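Local coordinates for protein prophenoloxidase b (Marsupenaeus japonicus, PDB 3WKY) that is the proenzyme form of a type 3 copper phenoloxidase and probably, once activated, oxidises phenols with oxygen held at a pair of copper ions, at residues A[198-203]-A[383-388]; A[184-189]-A[234-239]; A[298-303]-A[354-359]. One frame throughout, in Å; residues are numbered along the deposited sequence.

Contact 1 (A[198-203]-A[383-388]). With CUO (Cu2-o2 cluster), chain J.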
loop_
_atom_site.group_PDB
_atom_site.type_symbol
_atom_site.label_atom_id
_atom_site.label_comp_id
_atom_site.label_asym_id
_atom_site.label_seq_id
_atom_site.Cartn_x
_atom_site.Cartn_y
_atom_site.Cartn_z
ATOM N N PHE A 198 2.485 -41.113 -11.948
ATOM C CA PHE A 198 1.272 -41.520 -11.240
ATOM C C PHE A 198 0.180 -40.463 -11.417
ATOM O O PHE A 198 -0.987 -40.774 -11.649
ATOM C CB PHE A 198 1.573 -41.750 -9.758
ATOM C CG PHE A 198 0.351 -41.733 -8.880
ATOM C CD1 PHE A 198 -0.571 -42.774 -8.929
ATOM C CD2 PHE A 198 0.129 -40.677 -8.001
ATOM C CE1 PHE A 198 -1.699 -42.762 -8.122
ATOM C CE2 PHE A 198 -0.997 -40.659 -7.179
ATOM C CZ PHE A 198 -1.910 -41.700 -7.239
ATOM N N HIS A 199 0.564 -39.196 -11.315
ATOM C CA HIS A 199 -0.399 -38.132 -11.494
ATOM C C HIS A 199 -1.030 -38.151 -12.904
ATOM O O HIS A 199 -2.240 -37.983 -13.065
ATOM C CB HIS A 199 0.284 -36.793 -11.216
ATOM C CG HIS A 199 -0.670 -35.684 -10.986
ATOM N ND1 HIS A 199 -0.786 -34.610 -11.841
ATOM C CD2 HIS A 199 -1.572 -35.478 -9.997
ATOM C CE1 HIS A 199 -1.714 -33.792 -11.392
ATOM N NE2 HIS A 199 -2.188 -34.289 -10.267
ATOM N N TRP A 200 -0.204 -38.348 -13.924
ATOM C CA TRP A 200 -0.691 -38.544 -15.293
ATOM C C TRP A 200 -1.670 -39.731 -15.358
ATOM O O TRP A 200 -2.789 -39.607 -15.872
ATOM C CB TRP A 200 0.525 -38.755 -16.198
ATOM C CG TRP A 200 0.343 -39.355 -17.587
ATOM C CD1 TRP A 200 0.290 -40.694 -17.909
ATOM C CD2 TRP A 200 0.332 -38.646 -18.841
ATOM N NE1 TRP A 200 0.200 -40.849 -19.278
ATOM C CE2 TRP A 200 0.233 -39.611 -19.872
ATOM C CE3 TRP A 200 0.389 -37.288 -19.191
ATOM C CZ2 TRP A 200 0.169 -39.260 -21.224
ATOM C CZ3 TRP A 200 0.326 -36.936 -20.550
ATOM C CH2 TRP A 200 0.219 -37.923 -21.545
ATOM N N HIS A 201 -1.247 -40.870 -14.826
ATOM C CA HIS A 201 -2.113 -42.048 -14.822
ATOM C C HIS A 201 -3.432 -41.814 -14.112
ATOM O O HIS A 201 -4.496 -42.229 -14.601
ATOM C CB HIS A 201 -1.385 -43.256 -14.235
ATOM C CG HIS A 201 -0.488 -43.928 -15.223
ATOM N ND1 HIS A 201 -0.957 -44.851 -16.139
ATOM C CD2 HIS A 201 0.840 -43.807 -15.456
ATOM C CE1 HIS A 201 0.047 -45.270 -16.889
ATOM N NE2 HIS A 201 1.148 -44.652 -16.500
ATOM N N TRP A 202 -3.375 -41.149 -12.963
ATOM C CA TRP A 202 -4.606 -40.922 -12.220
ATOM C C TRP A 202 -5.605 -40.151 -13.067
ATOM O O TRP A 202 -6.792 -40.491 -13.137
ATOM C CB TRP A 202 -4.364 -40.216 -10.869
ATOM C CG TRP A 202 -5.625 -40.264 -10.050
ATOM C CD1 TRP A 202 -5.977 -41.227 -9.131
ATOM C CD2 TRP A 202 -6.743 -39.378 -10.155
ATOM N NE1 TRP A 202 -7.240 -40.964 -8.638
ATOM C CE2 TRP A 202 -7.728 -39.834 -9.256
ATOM C CE3 TRP A 202 -7.004 -38.230 -10.921
ATOM C CZ2 TRP A 202 -8.960 -39.184 -9.101
ATOM C CZ3 TRP A 202 -8.225 -37.585 -10.765
ATOM C CH2 TRP A 202 -9.185 -38.060 -9.861
ATOM N N HIS A 203 -5.137 -39.091 -13.716
ATOM C CA HIS A 203 -6.052 -38.254 -14.459
ATOM C C HIS A 203 -6.500 -38.859 -15.775
ATOM O O HIS A 203 -7.512 -38.444 -16.327
ATOM C CB HIS A 203 -5.462 -36.868 -14.676
ATOM C CG HIS A 203 -5.571 -36.007 -13.464
ATOM N ND1 HIS A 203 -6.747 -35.390 -13.103
ATOM C CD2 HIS A 203 -4.662 -35.687 -12.515
ATOM C CE1 HIS A 203 -6.556 -34.712 -11.987
ATOM N NE2 HIS A 203 -5.303 -34.881 -11.612
ATOM N N ALA A 383 -0.063 -28.992 -17.008
ATOM C CA ALA A 383 -0.015 -30.370 -17.537
ATOM C C ALA A 383 0.050 -31.394 -16.417
ATOM O O ALA A 383 0.786 -31.195 -15.455
ATOM C CB ALA A 383 1.189 -30.530 -18.452
ATOM N N VAL A 384 -0.684 -32.503 -16.542
ATOM C CA VAL A 384 -0.756 -33.451 -15.424
ATOM C C VAL A 384 0.539 -34.189 -15.160
ATOM O O VAL A 384 0.794 -34.611 -14.031
ATOM C CB VAL A 384 -1.929 -34.472 -15.555
ATOM C CG1 VAL A 384 -3.268 -33.775 -15.350
ATOM C CG2 VAL A 384 -1.899 -35.169 -16.910
ATOM N N GLU A 385 1.356 -34.372 -16.190
ATOM C CA GLU A 385 2.591 -35.118 -15.991
ATOM C C GLU A 385 3.710 -34.254 -15.422
ATOM O O GLU A 385 4.768 -34.778 -15.064
ATOM C CB GLU A 385 3.033 -35.839 -17.280
ATOM C CG GLU A 385 3.573 -34.933 -18.394
ATOM C CD GLU A 385 2.501 -34.203 -19.190
ATOM O OE1 GLU A 385 1.316 -34.152 -18.783
ATOM O OE2 GLU A 385 2.851 -33.663 -20.257
ATOM N N THR A 386 3.477 -32.941 -15.309
ATOM C CA THR A 386 4.506 -32.037 -14.777
ATOM C C THR A 386 4.090 -31.173 -13.569
ATOM O O THR A 386 4.951 -30.608 -12.897
ATOM C CB THR A 386 5.020 -31.054 -15.866
ATOM O OG1 THR A 386 3.913 -30.326 -16.413
ATOM C CG2 THR A 386 5.769 -31.799 -16.989
ATOM N N ALA A 387 2.789 -31.047 -13.309
ATOM C CA ALA A 387 2.302 -30.060 -12.330
ATOM C C ALA A 387 2.803 -30.291 -10.908
ATOM O O ALA A 387 3.091 -29.335 -10.184
ATOM C CB ALA A 387 0.775 -29.972 -12.351
ATOM N N VAL A 388 2.933 -31.559 -10.509
ATOM C CA VAL A 388 3.381 -31.894 -9.150
ATOM C C VAL A 388 4.788 -31.347 -8.823
ATOM O O VAL A 388 5.103 -31.081 -7.661
ATOM C CB VAL A 388 3.278 -33.422 -8.913
ATOM C CG1 VAL A 388 3.893 -33.845 -7.568
ATOM C CG2 VAL A 388 1.811 -33.843 -8.970
HETATM CU CU1 CUO J . -4.291 -33.831 -9.861
HETATM CU CU2 CUO J . -4.884 -30.290 -9.568
HETATM O O1 CUO J . -5.232 -32.115 -10.263
HETATM O O2 CUO J . -3.629 -31.787 -10.539
#
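His199 and Trp200 both set CG anti to the backbone N (chi1 -163° and 163°), and these torsions carry their rings off helix 193-205 to meet Val384, Glu385 and Val388 of the loop 383-388. Val384 brings its backbone carbonyl to the imidazole of His199: ND1 donates to O of Val384 at 2.7 Å, nearly straight at 167°, on a lone pair in the carbonyl plane and with the acceptor lying in the ring plane. That bond and the one from NE2 to the metal together hold the ring in its rotation: NE2 of His199 binds CU1 of the copper-oxygen cluster at 2.2 Å. CG2 of Val388 sits over one face of the same imidazole, a CH-pi contact 3.9 Å from the ring centroid, while CD2 of His203 lies against the opposite face. This is half of a type 3 copper centre: His199 and His203, one helical turn apart, bind CU1 together with His226 of helix 218-239. NE2 of His203 reaches CU1 at 2.3 Å, and CG1 of Val384 approaches its ring obliquely, 3.7 Å from CD2 of His203. The loop thus touches two of the three histidine ligands of CU1, orienting one by a hydrogen bond and touching the other with a methyl. Farther out, Glu385 runs alongside Trp200, its carboxylate turned nearly at right angles to the indole and OE1 of Glu385 at the ring edge, 3.3 Å from CE3 of Trp200. The other oxygen, OE2, belongs to a salt bridge with Arg141. With an alanine in place of Glu385, Arg141 would probably be left without its carboxylate partner and a gap would probably open along the indole edge. Trp200 also meets Tyr117 edge-to-face, and His199 and Phe393 meet edge-to-face too.

Contact 2 (A[184-189]-A[234-239])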
loop_
_atom_site.group_PDB
_atom_site.type_symbol
_atom_site.label_atom_id
_atom_site.label_comp_id
_atom_site.label_asym_id
_atom_site.label_seq_id
_atom_site.Cartn_x
_atom_site.Cartn_y
_atom_site.Cartn_z
ATOM N N HIS A 184 13.288 -25.916 -2.252
ATOM C CA HIS A 184 14.106 -26.834 -3.039
ATOM C C HIS A 184 14.502 -28.084 -2.243
ATOM O O HIS A 184 14.840 -29.103 -2.849
ATOM C CB HIS A 184 15.343 -26.134 -3.615
ATOM C CG HIS A 184 16.077 -26.954 -4.627
ATOM N ND1 HIS A 184 17.248 -27.619 -4.333
ATOM C CD2 HIS A 184 15.793 -27.239 -5.921
ATOM C CE1 HIS A 184 17.663 -28.268 -5.409
ATOM N NE2 HIS A 184 16.798 -28.057 -6.384
ATOM N N ARG A 185 14.441 -28.012 -0.909
ATOM C CA ARG A 185 14.780 -29.158 -0.053
ATOM C C ARG A 185 13.877 -30.361 -0.324
ATOM O O ARG A 185 14.255 -31.502 -0.040
ATOM C CB ARG A 185 14.742 -28.811 1.456
ATOM C CG ARG A 185 15.850 -27.840 1.956
ATOM C CD ARG A 185 16.394 -28.209 3.372
ATOM N NE ARG A 185 15.424 -28.110 4.480
ATOM C CZ ARG A 185 15.040 -26.973 5.065
ATOM N NH1 ARG A 185 15.499 -25.782 4.651
ATOM N NH2 ARG A 185 14.173 -27.016 6.064
ATOM N N VAL A 186 12.686 -30.114 -0.865
ATOM C CA VAL A 186 11.742 -31.204 -1.117
ATOM C C VAL A 186 11.515 -31.406 -2.626
ATOM O O VAL A 186 10.612 -32.126 -3.058
ATOM C CB VAL A 186 10.446 -31.065 -0.218
ATOM C CG1 VAL A 186 9.695 -29.785 -0.486
ATOM C CG2 VAL A 186 9.523 -32.290 -0.289
ATOM N N SER A 187 12.384 -30.807 -3.435
ATOM C CA SER A 187 12.271 -30.955 -4.881
ATOM C C SER A 187 12.489 -32.403 -5.341
ATOM O O SER A 187 11.898 -32.825 -6.330
ATOM C CB SER A 187 13.207 -29.993 -5.629
ATOM O OG SER A 187 14.561 -30.380 -5.513
ATOM N N TYR A 188 13.312 -33.174 -4.624
ATOM C CA TYR A 188 13.511 -34.581 -5.011
ATOM C C TYR A 188 12.184 -35.348 -5.038
ATOM O O TYR A 188 11.991 -36.263 -5.845
ATOM C CB TYR A 188 14.504 -35.300 -4.079
ATOM C CG TYR A 188 13.943 -35.511 -2.704
ATOM C CD1 TYR A 188 14.072 -34.532 -1.736
ATOM C CD2 TYR A 188 13.262 -36.685 -2.372
ATOM C CE1 TYR A 188 13.546 -34.702 -0.490
ATOM C CE2 TYR A 188 12.737 -36.864 -1.117
ATOM C CZ TYR A 188 12.886 -35.868 -0.182
ATOM O OH TYR A 188 12.365 -36.020 1.074
ATOM N N TRP A 189 11.268 -34.966 -4.152
ATOM C CA TRP A 189 9.998 -35.662 -4.001
ATOM C C TRP A 189 8.996 -35.123 -5.016
ATOM O O TRP A 189 8.365 -35.898 -5.740
ATOM C CB TRP A 189 9.504 -35.489 -2.564
ATOM C CG TRP A 189 8.466 -36.476 -2.043
ATOM C CD1 TRP A 189 8.710 -37.670 -1.409
ATOM C CD2 TRP A 189 7.037 -36.311 -2.050
ATOM N NE1 TRP A 189 7.515 -38.261 -1.035
ATOM C CE2 TRP A 189 6.476 -37.452 -1.423
ATOM C CE3 TRP A 189 6.175 -35.310 -2.525
ATOM C CZ2 TRP A 189 5.091 -37.623 -1.268
ATOM C CZ3 TRP A 189 4.807 -35.478 -2.378
ATOM C CH2 TRP A 189 4.278 -36.618 -1.738
ATOM N N ASN A 234 3.199 -33.221 3.165
ATOM C CA ASN A 234 3.458 -32.614 4.463
ATOM C C ASN A 234 4.320 -33.479 5.371
ATOM O O ASN A 234 5.097 -32.962 6.163
ATOM C CB ASN A 234 2.161 -32.254 5.181
ATOM C CG ASN A 234 1.642 -30.883 4.791
ATOM O OD1 ASN A 234 2.413 -30.000 4.374
ATOM N ND2 ASN A 234 0.329 -30.685 4.945
ATOM N N MET A 235 4.178 -34.804 5.282
ATOM C CA MET A 235 5.023 -35.656 6.094
ATOM C C MET A 235 6.465 -35.551 5.638
ATOM O O MET A 235 7.396 -35.605 6.444
ATOM C CB MET A 235 4.534 -37.108 6.044
ATOM C CG MET A 235 3.104 -37.226 6.486
ATOM S SD MET A 235 2.542 -38.936 6.642
ATOM C CE MET A 235 0.796 -38.600 6.538
ATOM N N GLU A 236 6.649 -35.375 4.337
ATOM C CA GLU A 236 7.976 -35.180 3.804
ATOM C C GLU A 236 8.524 -33.817 4.281
ATOM O O GLU A 236 9.705 -33.705 4.655
ATOM C CB GLU A 236 7.913 -35.272 2.271
ATOM C CG GLU A 236 9.157 -35.781 1.603
ATOM C CD GLU A 236 9.428 -37.274 1.807
ATOM O OE1 GLU A 236 8.611 -38.022 2.419
ATOM O OE2 GLU A 236 10.504 -37.694 1.344
ATOM N N ARG A 237 7.673 -32.787 4.286
ATOM C CA ARG A 237 8.110 -31.461 4.749
ATOM C C ARG A 237 8.537 -31.505 6.226
ATOM O O ARG A 237 9.597 -30.993 6.595
ATOM C CB ARG A 237 7.016 -30.410 4.526
ATOM C CG ARG A 237 6.678 -30.188 3.031
ATOM C CD ARG A 237 5.545 -29.166 2.842
ATOM N NE ARG A 237 5.978 -27.812 3.201
ATOM C CZ ARG A 237 6.613 -26.979 2.374
ATOM N NH1 ARG A 237 6.915 -27.348 1.133
ATOM N NH2 ARG A 237 6.974 -25.773 2.799
ATOM N N LEU A 238 7.713 -32.118 7.065
ATOM C CA LEU A 238 8.069 -32.265 8.482
ATOM C C LEU A 238 9.394 -33.022 8.643
ATOM O O LEU A 238 10.215 -32.672 9.503
ATOM C CB LEU A 238 6.939 -32.944 9.278
ATOM C CG LEU A 238 5.660 -32.104 9.438
ATOM C CD1 LEU A 238 4.502 -32.943 9.984
ATOM C CD2 LEU A 238 5.900 -30.894 10.345
ATOM N N SER A 239 9.612 -34.040 7.808
ATOM C CA SER A 239 10.868 -34.801 7.837
ATOM C C SER A 239 12.075 -33.930 7.538
ATOM O O SER A 239 13.198 -34.266 7.900
ATOM C CB SER A 239 10.845 -35.957 6.827
ATOM O OG SER A 239 9.818 -36.891 7.117
HETATM O O HOH W 1 8.206 -40.481 0.849
#
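The C-terminal part of helix 218-239, the helix that also supplies the copper ligand His226, packs here against the first turn of the short helix 187-190, with Glu236 reaching across to Tyr188 and Trp189. Tyr188 OH donates to OE2 of Glu236 over a short 2.5 Å. The phenol comes in on the anti side of that oxygen, 23° out of the carboxylate plane. With CG anti to the backbone N (chi1 -150°), Glu236 lays that methylene on the indole of Trp189: CG of Glu236 is 3.8 Å from the centroid of the five-membered ring, over the face, and the bend at chi2 swings the carboxylate towards Tyr188. The carboxylate follows the indole, tilted 28° from it, and OE2 of Glu236 comes to 3.3 Å from CD1 of Trp189.

Both segments belong to the copper-containing domain of the hemocyanin family, and a water completes the polar link between them. It accepts from NE1 of Trp189 at 3.0 Å, near the plane of the ring, and donates to OE1 of Glu236 at 2.9 Å. The backbone N of Arg582 also donates to OE1, so both carboxylate oxygens of this buried side chain have donors.

Val186, at the N-cap position of helix 187-190, fills in beside this network. CG2 of Val186 lies 4.0 Å from CG of Glu236, and its other methyl, CG1, meets the guanidinium of Arg237 at NH1. That arginine is held on its own account, NH1 by a salt bridge to Glu183 and NE by the carbonyl of Lys243. The ring of Tyr188 also meets Phe450 edge-to-face.

Contact 3 (A[298-303]-A[354-359]). With CUO (Cu2-o2 cluster), chain J.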
loop_
_atom_site.group_PDB
_atom_site.type_symbol
_atom_site.label_atom_id
_atom_site.label_comp_id
_atom_site.label_asym_id
_atom_site.label_seq_id
_atom_site.Cartn_x
_atom_site.Cartn_y
_atom_site.Cartn_z
ATOM N N GLU A 298 -13.710 -16.576 -7.677
ATOM C CA GLU A 298 -14.097 -16.248 -6.303
ATOM C C GLU A 298 -15.586 -16.388 -6.070
ATOM O O GLU A 298 -16.019 -16.858 -5.011
ATOM C CB GLU A 298 -13.627 -14.841 -5.927
ATOM C CG GLU A 298 -12.121 -14.786 -5.768
ATOM C CD GLU A 298 -11.598 -13.387 -5.566
ATOM O OE1 GLU A 298 -12.298 -12.423 -5.957
ATOM O OE2 GLU A 298 -10.468 -13.261 -5.038
ATOM N N MET A 299 -16.383 -16.004 -7.056
ATOM C CA MET A 299 -17.830 -16.154 -6.896
ATOM C C MET A 299 -18.275 -17.622 -6.979
ATOM O O MET A 299 -19.160 -18.049 -6.228
ATOM C CB MET A 299 -18.613 -15.284 -7.882
ATOM C CG MET A 299 -20.118 -15.260 -7.549
ATOM S SD MET A 299 -20.477 -14.617 -5.892
ATOM C CE MET A 299 -20.100 -12.870 -6.185
ATOM N N TRP A 300 -17.649 -18.399 -7.858
ATOM C CA TRP A 300 -17.884 -19.850 -7.848
ATOM C C TRP A 300 -17.583 -20.415 -6.466
ATOM O O TRP A 300 -18.331 -21.243 -5.937
ATOM C CB TRP A 300 -16.989 -20.560 -8.862
ATOM C CG TRP A 300 -17.309 -20.263 -10.309
ATOM C CD1 TRP A 300 -18.501 -19.878 -10.815
ATOM C CD2 TRP A 300 -16.412 -20.387 -11.421
ATOM N NE1 TRP A 300 -18.405 -19.723 -12.185
ATOM C CE2 TRP A 300 -17.129 -20.038 -12.577
ATOM C CE3 TRP A 300 -15.065 -20.755 -11.546
ATOM C CZ2 TRP A 300 -16.551 -20.051 -13.848
ATOM C CZ3 TRP A 300 -14.494 -20.771 -12.809
ATOM C CH2 TRP A 300 -15.237 -20.416 -13.943
ATOM N N ARG A 301 -16.472 -19.981 -5.883
ATOM C CA ARG A 301 -16.077 -20.437 -4.556
ATOM C C ARG A 301 -17.106 -20.032 -3.499
ATOM O O ARG A 301 -17.488 -20.837 -2.636
ATOM C CB ARG A 301 -14.699 -19.867 -4.185
ATOM C CG ARG A 301 -14.212 -20.323 -2.807
ATOM C CD ARG A 301 -12.763 -19.901 -2.572
ATOM N NE ARG A 301 -12.614 -18.444 -2.541
ATOM C CZ ARG A 301 -11.438 -17.822 -2.423
ATOM N NH1 ARG A 301 -10.315 -18.520 -2.323
ATOM N NH2 ARG A 301 -11.390 -16.505 -2.378
ATOM N N THR A 302 -17.540 -18.779 -3.565
ATOM C CA THR A 302 -18.580 -18.281 -2.662
ATOM C C THR A 302 -19.852 -19.134 -2.768
ATOM O O THR A 302 -20.437 -19.538 -1.746
ATOM C CB THR A 302 -18.899 -16.811 -2.980
ATOM O OG1 THR A 302 -17.740 -16.010 -2.691
ATOM C CG2 THR A 302 -20.082 -16.309 -2.158
ATOM N N HIS A 303 -20.267 -19.424 -4.002
ATOM C CA HIS A 303 -21.469 -20.238 -4.208
ATOM C C HIS A 303 -21.293 -21.642 -3.633
ATOM O O HIS A 303 -22.207 -22.201 -3.016
ATOM C CB HIS A 303 -21.819 -20.350 -5.695
ATOM C CG HIS A 303 -22.371 -19.088 -6.304
ATOM N ND1 HIS A 303 -22.438 -18.892 -7.654
ATOM C CD2 HIS A 303 -22.924 -17.982 -5.729
ATOM C CE1 HIS A 303 -22.978 -17.700 -7.913
ATOM N NE2 HIS A 303 -23.280 -17.141 -6.752
ATOM N N GLY A 354 -19.147 -23.525 -11.394
ATOM C CA GLY A 354 -17.997 -23.278 -12.256
ATOM C C GLY A 354 -17.029 -24.430 -12.456
ATOM O O GLY A 354 -17.421 -25.601 -12.570
ATOM N N ASN A 355 -15.745 -24.088 -12.501
ATOM C CA ASN A 355 -14.688 -25.020 -12.863
ATOM C C ASN A 355 -13.428 -24.583 -12.114
ATOM O O ASN A 355 -12.380 -24.339 -12.726
ATOM C CB ASN A 355 -14.468 -24.967 -14.387
ATOM C CG ASN A 355 -13.524 -26.063 -14.896
ATOM O OD1 ASN A 355 -13.358 -27.095 -14.252
ATOM N ND2 ASN A 355 -12.903 -25.830 -16.064
ATOM N N ILE A 356 -13.542 -24.481 -10.789
ATOM C CA ILE A 356 -12.517 -23.823 -9.977
ATOM C C ILE A 356 -11.156 -24.486 -10.045
ATOM O O ILE A 356 -10.154 -23.843 -10.337
ATOM C CB ILE A 356 -12.936 -23.737 -8.495
ATOM C CG1 ILE A 356 -14.132 -22.792 -8.333
ATOM C CG2 ILE A 356 -11.753 -23.266 -7.628
ATOM C CD1 ILE A 356 -14.888 -23.019 -6.993
ATOM N N HIS A 357 -11.099 -25.777 -9.750
ATOM C CA HIS A 357 -9.800 -26.411 -9.632
ATOM C C HIS A 357 -9.034 -26.472 -10.960
ATOM O O HIS A 357 -7.825 -26.177 -11.001
ATOM C CB HIS A 357 -9.913 -27.805 -9.008
ATOM C CG HIS A 357 -8.821 -28.719 -9.439
ATOM N ND1 HIS A 357 -8.925 -29.514 -10.562
ATOM C CD2 HIS A 357 -7.579 -28.938 -8.932
ATOM C CE1 HIS A 357 -7.799 -30.187 -10.727
ATOM N NE2 HIS A 357 -6.979 -29.866 -9.749
ATOM N N ASN A 358 -9.717 -26.844 -12.046
ATOM C CA ASN A 358 -9.040 -26.936 -13.346
ATOM C C ASN A 358 -8.532 -25.573 -13.804
ATOM O O ASN A 358 -7.385 -25.438 -14.261
ATOM C CB ASN A 358 -9.960 -27.531 -14.428
ATOM C CG ASN A 358 -10.212 -29.020 -14.224
ATOM O OD1 ASN A 358 -9.410 -29.708 -13.594
ATOM N ND2 ASN A 358 -11.326 -29.519 -14.754
ATOM N N LEU A 359 -9.390 -24.564 -13.706
ATOM C CA LEU A 359 -8.992 -23.242 -14.188
ATOM C C LEU A 359 -7.868 -22.679 -13.333
ATOM O O LEU A 359 -6.983 -21.987 -13.840
ATOM C CB LEU A 359 -10.175 -22.283 -14.268
ATOM C CG LEU A 359 -10.925 -22.420 -15.600
ATOM C CD1 LEU A 359 -12.299 -21.769 -15.525
ATOM C CD2 LEU A 359 -10.104 -21.803 -16.740
HETATM CU CU1 CUO J . -4.291 -33.831 -9.861
HETATM CU CU2 CUO J . -4.884 -30.290 -9.568
HETATM O O1 CUO J . -5.232 -32.115 -10.263
HETATM O O2 CUO J . -3.629 -31.787 -10.539
#
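Trp300 lays its indole flat over the backbone of Gly354, whose CA sits 3.4 Å from the centroid of the five-membered ring and only 10° off its normal. The backbone N of Asn355 lies over the same face, towards the rim of the six-membered ring, 3.5 Å from CE3 of Trp300. Gly354 has a positive phi (74°), and a side chain there would run straight into the indole, so glycine fits on both counts. CG of Trp300 stands anti to the carbonyl carbon (chi1 -68°), which carries the indole across to 354-359. At the ring's edge, CD1 of Leu359 lies in the plane, 3.6 Å from CH2 of Trp300, and CG1 of Ile356 is 3.7 Å from CB of Trp300. CD1 of Ile356 reaches on to the backbone N of Arg301. The contact joins the start of helix 356-365 to helix 294-310. Leu288 of a neighbouring subunit also packs on Trp300. One residue after Ile356, NE2 of His357 binds CU2 of the copper-oxygen cluster at 2.1 Å, with ND1 held by the carbonyl of Glu343. His361 and His397 complete the set of three histidines on this copper, the arrangement typical of the second site in a type 3 dicopper centre.

Contacts 1 and 3 serve the two ends of one copper-oxygen cluster: 198-203 supplies two ligands to CU1 and 354-359 one to CU2. Their centres lie about 21 Å apart, yet their nearest atoms come within about 5 Å. Along the chain, contact 3 is nested inside the loop that contact 1 closes. Contact 2 stands farther back, its centre about 19 Å from that of contact 1 and about 29 Å from that of contact 3, with the side chain of Trp189 about 12 Å from the cluster. It is tied in through helix 218-239, which carries His226, the third histidine ligand of CU1.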